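Long-range contacts in alpha-toxin (Clostridium novyi, PDB 2VK9), which belongs to the large clostridial toxins and is represented here by its catalytic domain, a GT-A type glycosyltransferase fold preceded by an N-terminal helical domain: residues R18-Y23 and P64-N69; E311-E316 and K331-V336. One frame throughout, in Å; residues are numbered along the deposited sequence.

Contact 1: residues R18-Y23 and P64-N69; sequences RKEPEY and PSSGRN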
loop_
_atom_site.group_PDB
_atom_site.type_symbol
_atom_site.label_atom_id
_atom_site.label_comp_id
_atom_site.label_asym_id
_atom_site.label_seq_id
_atom_site.Cartn_x
_atom_site.Cartn_y
_atom_site.Cartn_z
ATOM N N ARG A 18 -9.540 -21.900 44.024
ATOM C CA ARG A 18 -10.382 -22.790 43.219
ATOM C C ARG A 18 -10.249 -22.469 41.746
ATOM O O ARG A 18 -10.036 -21.315 41.377
ATOM C CB ARG A 18 -11.848 -22.670 43.634
ATOM C CG ARG A 18 -12.154 -23.250 45.015
ATOM C CD ARG A 18 -13.630 -23.054 45.402
ATOM N NE ARG A 18 -14.519 -24.021 44.741
ATOM C CZ ARG A 18 -14.688 -25.291 45.128
ATOM N NH1 ARG A 18 -14.030 -25.778 46.177
ATOM N NH2 ARG A 18 -15.517 -26.086 44.460
ATOM N N LYS A 19 -10.347 -23.497 40.910
ATOM C CA LYS A 19 -10.308 -23.311 39.465
ATOM C C LYS A 19 -11.654 -22.758 39.010
ATOM O O LYS A 19 -12.699 -23.299 39.359
ATOM C CB LYS A 19 -10.015 -24.636 38.751
ATOM C CG LYS A 19 -8.590 -25.190 38.902
ATOM C CD LYS A 19 -8.591 -26.694 38.598
ATOM C CE LYS A 19 -7.195 -27.275 38.533
ATOM N NZ LYS A 19 -6.428 -27.214 39.823
ATOM N N GLU A 20 -11.631 -21.671 38.247
ATOM C CA GLU A 20 -12.852 -21.128 37.679
ATOM C C GLU A 20 -13.272 -21.963 36.456
ATOM O O GLU A 20 -12.420 -22.580 35.803
ATOM C CB GLU A 20 -12.668 -19.658 37.308
ATOM C CG GLU A 20 -12.139 -18.758 38.432
ATOM C CD GLU A 20 -10.609 -18.589 38.419
ATOM O OE1 GLU A 20 -10.131 -17.458 38.671
ATOM O OE2 GLU A 20 -9.880 -19.575 38.149
ATOM N N PRO A 21 -14.591 -22.033 36.168
ATOM C CA PRO A 21 -15.033 -22.717 34.951
ATOM C C PRO A 21 -14.334 -22.240 33.672
ATOM O O PRO A 21 -13.907 -23.077 32.873
ATOM C CB PRO A 21 -16.543 -22.439 34.901
ATOM C CG PRO A 21 -16.819 -21.456 35.960
ATOM C CD PRO A 21 -15.734 -21.557 36.966
ATOM N N GLU A 22 -14.189 -20.929 33.484
ATOM C CA GLU A 22 -13.490 -20.406 32.294
ATOM C C GLU A 22 -11.971 -20.658 32.265
ATOM O O GLU A 22 -11.346 -20.572 31.207
ATOM C CB GLU A 22 -13.832 -18.932 32.000
ATOM C CG GLU A 22 -14.069 -18.052 33.205
ATOM C CD GLU A 22 -15.450 -18.237 33.829
ATOM O OE1 GLU A 22 -16.472 -18.180 33.109
ATOM O OE2 GLU A 22 -15.513 -18.427 35.060
ATOM N N TYR A 23 -11.391 -20.973 33.423
ATOM C CA TYR A 23 -10.009 -21.445 33.511
ATOM C C TYR A 23 -9.941 -22.893 33.057
ATOM O O TYR A 23 -9.053 -23.259 32.293
ATOM C CB TYR A 23 -9.475 -21.286 34.941
ATOM C CG TYR A 23 -8.050 -21.780 35.204
ATOM C CD1 TYR A 23 -7.034 -21.636 34.253
ATOM C CD2 TYR A 23 -7.716 -22.362 36.434
ATOM C CE1 TYR A 23 -5.740 -22.080 34.513
ATOM C CE2 TYR A 23 -6.424 -22.803 36.699
ATOM C CZ TYR A 23 -5.444 -22.653 35.737
ATOM O OH TYR A 23 -4.167 -23.084 35.998
ATOM N N PRO A 64 -10.247 -9.394 35.785
ATOM C CA PRO A 64 -9.152 -8.469 35.490
ATOM C C PRO A 64 -8.053 -8.496 36.544
ATOM O O PRO A 64 -6.884 -8.263 36.237
ATOM C CB PRO A 64 -9.834 -7.095 35.487
ATOM C CG PRO A 64 -11.149 -7.305 36.135
ATOM C CD PRO A 64 -11.542 -8.697 35.847
ATOM N N SER A 65 -8.423 -8.794 37.779
ATOM C CA SER A 65 -7.456 -8.718 38.868
ATOM C C SER A 65 -6.887 -10.083 39.303
ATOM O O SER A 65 -6.201 -10.167 40.315
ATOM C CB SER A 65 -8.056 -7.944 40.055
ATOM O OG SER A 65 -9.250 -8.565 40.515
ATOM N N SER A 66 -7.157 -11.131 38.525
ATOM C CA SER A 66 -6.755 -12.492 38.887
ATOM C C SER A 66 -5.259 -12.656 38.920
ATOM O O SER A 66 -4.537 -12.022 38.163
ATOM C CB SER A 66 -7.330 -13.517 37.923
ATOM O OG SER A 66 -6.790 -14.798 38.191
ATOM N N GLY A 67 -4.800 -13.531 39.800
ATOM C CA GLY A 67 -3.384 -13.778 39.961
ATOM C C GLY A 67 -2.860 -14.681 38.884
ATOM O O GLY A 67 -1.653 -14.812 38.738
ATOM N N ARG A 68 -3.773 -15.299 38.133
ATOM C CA ARG A 68 -3.432 -16.227 37.041
ATOM C C ARG A 68 -3.062 -15.502 35.749
ATOM O O ARG A 68 -2.488 -16.106 34.850
ATOM C CB ARG A 68 -4.592 -17.191 36.753
ATOM C CG ARG A 68 -5.129 -17.917 37.968
ATOM C CD ARG A 68 -5.926 -19.167 37.628
ATOM N NE ARG A 68 -5.717 -20.173 38.675
ATOM C CZ ARG A 68 -6.642 -20.599 39.531
ATOM N NH1 ARG A 68 -7.881 -20.142 39.483
ATOM N NH2 ARG A 68 -6.324 -21.505 40.438
ATOM N N ASN A 69 -3.390 -14.212 35.665
ATOM C CA ASN A 69 -3.232 -13.444 34.433
ATOM C C ASN A 69 -1.841 -13.417 33.843
ATOM O O ASN A 69 -1.682 -13.604 32.644
ATOM C CB ASN A 69 -3.742 -12.023 34.602
ATOM C CG ASN A 69 -5.243 -11.951 34.617
ATOM O OD1 ASN A 69 -5.927 -12.955 34.424
ATOM N ND2 ASN A 69 -5.773 -10.755 34.850
#
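Arg68 reaches across from the connection between two helices and lays its side chain over one face of the Tyr23 ring, while its guanidinium meets the chain that leads into the helix of Tyr23. The aliphatic part meets the ring first: CD of Arg68 stands 3.8 Å from the centroid of the Tyr23 ring, only 13° off the ring normal, a CH-pi contact over the centre. Farther along, the guanidinium slides out over the rim, where Arg68 NE lies 3.4 Å from CE2 of Tyr23, with the two planes 18° apart and thus almost parallel. With CG anti to the backbone N (chi1 178°), the tyrosine presents this face to the arginine. NH1 carries the polar load. Arg68 NH1 donates an almost straight hydrogen bond of 3.1 Å to Arg18 O, which lies in the guanidinium plane, although the donor itself sits above the plane of that carbonyl. It also forms a salt bridge with OE2 of Glu20, whose carboxylate is turned well out of the guanidinium plane. The remaining nitrogens are engaged as well, NE by Ala12 O and NH2 by Lys17 O, so three backbone carbonyls and a carboxylate fix the rotation of this largely buried cation. In the next shell, Tyr59 OH of helix 42-62 hydrogen-bonds both Glu20 OE1 and Ser66 OG, tying the acid to the turn that bears the arginine. Ser66 OG in turn accepts from Arg68 N at 3.1 Å, a capping bond within the type I beta turn from Ser66 to Asn69. Glu20 occupies the N-cap position of helix 21-35, and the turn leads into helix 69-90. The arrangement is that of a helical bundle end, where a buried arginine joins a helix start to an interhelical turn in the toxin's N-terminal helical domain.

Contact 2: residues E311-E316 and K331-V336; sequences EAAIFE and KYMEQV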
loop_
_atom_site.group_PDB
_atom_site.type_symbol
_atom_site.label_atom_id
_atom_site.label_comp_id
_atom_site.label_asym_id
_atom_site.label_seq_id
_atom_site.Cartn_x
_atom_site.Cartn_y
_atom_site.Cartn_z
ATOM N N GLU A 311 24.283 1.507 -4.134
ATOM C CA GLU A 311 23.637 0.336 -4.716
ATOM C C GLU A 311 22.931 0.681 -6.017
ATOM O O GLU A 311 22.955 -0.109 -6.967
ATOM C CB GLU A 311 22.678 -0.305 -3.724
ATOM C CG GLU A 311 23.379 -0.865 -2.493
ATOM C CD GLU A 311 22.427 -1.198 -1.352
ATOM O OE1 GLU A 311 21.328 -0.605 -1.272
ATOM O OE2 GLU A 311 22.792 -2.053 -0.519
ATOM N N ALA A 312 22.324 1.865 -6.073
ATOM C CA ALA A 312 21.778 2.372 -7.329
ATOM C C ALA A 312 22.854 2.353 -8.412
ATOM O O ALA A 312 22.624 1.868 -9.520
ATOM C CB ALA A 312 21.224 3.768 -7.149
ATOM N N ALA A 313 24.036 2.854 -8.061
ATOM C CA ALA A 313 25.184 2.928 -8.970
ATOM C C ALA A 313 25.673 1.566 -9.468
ATOM O O ALA A 313 25.986 1.419 -10.651
ATOM C CB ALA A 313 26.314 3.683 -8.305
ATOM N N ILE A 314 25.740 0.585 -8.563
ATOM C CA ILE A 314 26.033 -0.808 -8.926
ATOM C C ILE A 314 25.139 -1.230 -10.092
ATOM O O ILE A 314 25.628 -1.727 -11.106
ATOM C CB ILE A 314 25.794 -1.811 -7.740
ATOM C CG1 ILE A 314 26.578 -1.415 -6.474
ATOM C CG2 ILE A 314 26.074 -3.264 -8.163
ATOM C CD1 ILE A 314 28.065 -1.736 -6.496
ATOM N N PHE A 315 23.830 -1.021 -9.952
ATOM C CA PHE A 315 22.900 -1.461 -10.988
ATOM C C PHE A 315 23.033 -0.723 -12.317
ATOM O O PHE A 315 22.874 -1.342 -13.377
ATOM C CB PHE A 315 21.450 -1.434 -10.529
ATOM C CG PHE A 315 20.502 -1.859 -11.597
ATOM C CD1 PHE A 315 20.507 -3.170 -12.057
ATOM C CD2 PHE A 315 19.646 -0.943 -12.187
ATOM C CE1 PHE A 315 19.657 -3.564 -13.070
ATOM C CE2 PHE A 315 18.791 -1.332 -13.209
ATOM C CZ PHE A 315 18.796 -2.644 -13.648
ATOM N N GLU A 316 23.311 0.580 -12.267
ATOM C CA GLU A 316 23.592 1.352 -13.485
ATOM C C GLU A 316 24.712 0.703 -14.307
ATOM O O GLU A 316 24.678 0.706 -15.544
ATOM C CB GLU A 316 23.976 2.789 -13.144
ATOM C CG GLU A 316 22.919 3.551 -12.371
ATOM C CD GLU A 316 23.363 4.946 -11.972
ATOM O OE1 GLU A 316 24.582 5.226 -11.938
ATOM O OE2 GLU A 316 22.480 5.772 -11.679
ATOM N N LYS A 331 23.471 8.229 -13.451
ATOM C CA LYS A 331 23.100 9.356 -12.596
ATOM C C LYS A 331 23.734 9.283 -11.193
ATOM O O LYS A 331 24.066 10.309 -10.600
ATOM C CB LYS A 331 21.564 9.500 -12.524
ATOM C CG LYS A 331 21.052 10.365 -11.373
ATOM C CD LYS A 331 19.665 10.938 -11.619
ATOM C CE LYS A 331 19.208 11.766 -10.404
ATOM N NZ LYS A 331 18.062 12.688 -10.693
ATOM N N TYR A 332 23.919 8.077 -10.670
ATOM C CA TYR A 332 24.432 7.936 -9.317
ATOM C C TYR A 332 25.871 7.442 -9.294
ATOM O O TYR A 332 26.451 7.259 -8.224
ATOM C CB TYR A 332 23.504 7.054 -8.469
ATOM C CG TYR A 332 22.123 7.656 -8.295
ATOM C CD1 TYR A 332 21.064 7.271 -9.113
ATOM C CD2 TYR A 332 21.884 8.631 -7.329
ATOM C CE1 TYR A 332 19.810 7.834 -8.965
ATOM C CE2 TYR A 332 20.626 9.195 -7.176
ATOM C CZ TYR A 332 19.602 8.792 -7.995
ATOM O OH TYR A 332 18.360 9.344 -7.846
ATOM N N MET A 333 26.447 7.243 -10.476
ATOM C CA MET A 333 27.861 6.902 -10.586
ATOM C C MET A 333 28.728 8.139 -10.869
ATOM O O MET A 333 29.957 8.031 -10.980
ATOM C CB MET A 333 28.079 5.831 -11.651
ATOM C CG MET A 333 29.466 5.226 -11.646
ATOM S SD MET A 333 29.535 3.527 -11.056
ATOM C CE MET A 333 29.367 3.699 -9.296
ATOM N N GLU A 334 28.091 9.307 -10.994
ATOM C CA GLU A 334 28.818 10.581 -11.059
ATOM C C GLU A 334 29.627 10.781 -9.787
ATOM O O GLU A 334 30.812 11.099 -9.855
ATOM C CB GLU A 334 27.866 11.763 -11.225
ATOM C CG GLU A 334 27.790 12.366 -12.624
ATOM C CD GLU A 334 26.714 13.453 -12.717
ATOM O OE1 GLU A 334 26.781 14.441 -11.945
ATOM O OE2 GLU A 334 25.787 13.313 -13.550
ATOM N N GLN A 335 28.973 10.577 -8.639
ATOM C CA GLN A 335 29.582 10.719 -7.311
ATOM C C GLN A 335 30.802 9.832 -7.085
ATOM O O GLN A 335 31.705 10.203 -6.340
ATOM C CB GLN A 335 28.565 10.394 -6.226
ATOM C CG GLN A 335 27.455 11.406 -6.047
ATOM C CD GLN A 335 26.510 11.001 -4.926
ATOM O OE1 GLN A 335 26.924 10.356 -3.952
ATOM N NE2 GLN A 335 25.236 11.369 -5.057
ATOM N N VAL A 336 30.810 8.656 -7.704
ATOM C CA VAL A 336 31.934 7.727 -7.580
ATOM C C VAL A 336 33.123 8.176 -8.429
ATOM O O VAL A 336 32.952 8.503 -9.604
ATOM C CB VAL A 336 31.511 6.287 -7.958
ATOM C CG1 VAL A 336 32.713 5.423 -8.328
ATOM C CG2 VAL A 336 30.751 5.656 -6.819
#
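Ala313, a small residue on helix 307-321, lets the loop come close: its CA lies 5.1 Å from the CA of Met333. The CB of Ala313 is a low bump received between the Tyr332 carbonyl, whose O is 3.6 Å away, and the Met333 methyl. The methionine chain, bent at chi2 (109°) and again at chi3, folds back so that its CE is the atom against Ala313 CB. On the residue just before it, Ala312 CB rests 4.0 Å from CD1 of Tyr332, meeting the ring obliquely. Glu316 is the longer projection. Extended beyond CG, it drives its carboxylate into the bend of the loop, where Tyr332 N donates to Glu316 OE2 at 2.9 Å through the syn lone pair and more weakly to OE1. The same Glu316 OE2 lies at the edge of the Tyr332 ring, 3.3 Å from its CD1. Beyond the two segments, the Tyr332 ring stacks with Tyr309 and meets Phe521 edge-to-face. His518 NE2 hydrogen-bonds Glu316 OE2 from outside. A buried carboxylate thus has a backbone amide and an imidazole as partners, which would be expected to favour its ionised form, while alanine, methionine and tyrosine supply the apolar surroundings.

The two contacts come in series along the chain, contact 1 closing long before contact 2 opens, and they do not touch: their centres are 62 Å apart and their nearest atoms about 43 Å. Contact 1 belongs to the N-terminal helical domain, where it brings the start of helix 21-35 to the connection between helices 42-62 and 69-90. Contact 2 belongs to the catalytic glycosyltransferase domain and sets helix 307-321 against the loop that follows it, before helix 338-349. They share no helix or strand, and neither includes a strand of the mixed sheet. Each joins parts near in sequence within its own helical region, away from the centre of the chain.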